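Odorant-binding protein 2a (Homo sapiens, PDB 4RUN) binds and carries small, volatile hydrophobic molecules, preferring aldehydes and large fatty acids. Local coordinates at residues A[118-122]-A[123-127]. The protein carries 2 engineered substitutions. Residues are numbered along the deposited sequence; the frame is centred on the assembly and turned at random.
Sequences PNTNL and EALEE
Asn121 caps the helix 122-134 with its side chain: OD1 accepts from Glu123 N at 3.1 Å, along a nearly straight N-H line (173°), although the donor sits above the amide plane. A chi1 of -171° sets CG beside the carbonyl carbon, so that the amide lies next to the Glu123 side chain, its plane turned 54° from the carboxylate. The backbone of Asn121 adds the first helical bond, Leu125 N to Asn121 O at 3.3 Å, and the same oxygen takes a weak bond from Ala124 N. The next bond, Glu126 N to Leu122 O at 3.0 Å, continues the helix; the Leu122 and Glu126 side chains run side by side, pointing the same way, with Leu122 CD1 3.7 Å from Glu126 OE1. Just before the cap, the methyl CG2 of Thr120 meets Leu125 CG at 3.7 Å, the side chains crossing at about a right angle. Leu125 also rests on Ala18 of strand 12-21 and on Met144, joining the helix to the lipocalin barrel; cut back to an alanine, it would probably leave the Thr120 methyl without its apolar partner and open a gap against Ala18. The N-cap thus satisfies an amide of the first turn, which lacks a preceding helical carbonyl, while the adjoining apolar contact ties the incoming loop to the helix.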
loop_
_atom_site.group_PDB
_atom_site.type_symbol
_atom_site.label_atom_id
_atom_site.label_comp_id
_atom_site.label_asym_id
_atom_site.label_seq_id
_atom_site.Cartn_x
_atom_site.Cartn_y
_atom_site.Cartn_z
ATOM N N PRO A 118 -9.573 11.113 -0.462
ATOM C CA PRO A 118 -10.043 9.897 0.211
ATOM C C PRO A 118 -11.196 9.214 -0.512
ATOM O O PRO A 118 -11.481 8.037 -0.249
ATOM C CB PRO A 118 -10.522 10.416 1.564
ATOM C CG PRO A 118 -10.979 11.814 1.276
ATOM C CD PRO A 118 -10.106 12.335 0.170
ATOM N N ASN A 119 -11.850 9.937 -1.415
ATOM C CA ASN A 119 -12.953 9.374 -2.163
ATOM C C ASN A 119 -12.468 8.484 -3.271
ATOM O O ASN A 119 -11.374 8.673 -3.793
ATOM C CB ASN A 119 -13.773 10.483 -2.746
ATOM C CG ASN A 119 -14.148 11.489 -1.695
ATOM O OD1 ASN A 119 -13.837 12.672 -1.811
ATOM N ND2 ASN A 119 -14.739 11.008 -0.616
ATOM N N THR A 120 -13.298 7.509 -3.612
ATOM C CA THR A 120 -13.005 6.586 -4.681
ATOM C C THR A 120 -14.067 6.619 -5.762
ATOM O O THR A 120 -15.259 6.776 -5.498
ATOM C CB THR A 120 -12.888 5.158 -4.135
ATOM O OG1 THR A 120 -12.025 5.156 -2.987
ATOM C CG2 THR A 120 -12.335 4.223 -5.188
ATOM N N ASN A 121 -13.614 6.467 -6.996
ATOM C CA ASN A 121 -14.497 6.340 -8.128
ATOM C C ASN A 121 -14.443 4.864 -8.492
ATOM O O ASN A 121 -13.409 4.217 -8.313
ATOM C CB ASN A 121 -14.002 7.233 -9.262
ATOM C CG ASN A 121 -14.981 7.334 -10.426
ATOM O OD1 ASN A 121 -15.786 6.436 -10.672
ATOM N ND2 ASN A 121 -14.887 8.424 -11.175
ATOM N N LEU A 122 -15.565 4.320 -8.947
ATOM C CA LEU A 122 -15.614 2.942 -9.393
ATOM C C LEU A 122 -14.682 2.742 -10.581
ATOM O O LEU A 122 -14.108 1.676 -10.730
ATOM C CB LEU A 122 -17.041 2.542 -9.769
ATOM C CG LEU A 122 -17.197 1.125 -10.334
ATOM C CD1 LEU A 122 -16.601 0.078 -9.399
ATOM C CD2 LEU A 122 -18.649 0.809 -10.621
ATOM N N GLU A 123 -14.522 3.755 -11.422
ATOM C CA GLU A 123 -13.679 3.623 -12.610
ATOM C C GLU A 123 -12.221 3.447 -12.188
ATOM O O GLU A 123 -11.481 2.705 -12.810
ATOM C CB GLU A 123 -13.851 4.818 -13.560
ATOM C CG GLU A 123 -13.449 4.511 -14.998
ATOM C CD GLU A 123 -13.923 5.555 -16.024
ATOM O OE1 GLU A 123 -14.235 6.719 -15.651
ATOM O OE2 GLU A 123 -13.994 5.202 -17.228
ATOM N N ALA A 124 -11.831 4.083 -11.096
ATOM C CA ALA A 124 -10.497 3.915 -10.562
ATOM C C ALA A 124 -10.258 2.500 -9.996
ATOM O O ALA A 124 -9.194 1.905 -10.198
ATOM C CB ALA A 124 -10.252 4.957 -9.501
ATOM N N LEU A 125 -11.263 1.949 -9.323
ATOM C CA LEU A 125 -11.176 0.582 -8.835
ATOM C C LEU A 125 -11.050 -0.396 -9.974
ATOM O O LEU A 125 -10.410 -1.430 -9.840
ATOM C CB LEU A 125 -12.415 0.216 -8.004
ATOM C CG LEU A 125 -12.511 0.846 -6.616
ATOM C CD1 LEU A 125 -13.824 0.472 -5.947
ATOM C CD2 LEU A 125 -11.336 0.395 -5.769
ATOM N N GLU A 126 -11.693 -0.085 -11.088
ATOM C CA GLU A 126 -11.633 -0.942 -12.253
ATOM C C GLU A 126 -10.267 -0.940 -12.930
ATOM O O GLU A 126 -9.807 -1.975 -13.408
ATOM C CB GLU A 126 -12.651 -0.467 -13.272
ATOM C CG GLU A 126 -13.419 -1.597 -13.893
ATOM C CD GLU A 126 -14.405 -2.179 -12.925
ATOM O OE1 GLU A 126 -15.331 -1.442 -12.550
ATOM O OE2 GLU A 126 -14.248 -3.350 -12.550
ATOM N N GLU A 127 -9.653 0.231 -13.020
ATOM C CA GLU A 127 -8.300 0.335 -13.581
ATOM C C GLU A 127 -7.305 -0.409 -12.697
ATOM O O GLU A 127 -6.386 -1.057 -13.200
ATOM C CB GLU A 127 -7.863 1.793 -13.715
ATOM C CG GLU A 127 -8.613 2.558 -14.774
ATOM C CD GLU A 127 -8.465 1.934 -16.141
ATOM O OE1 GLU A 127 -9.518 1.697 -16.778
ATOM O OE2 GLU A 127 -7.312 1.684 -16.574
#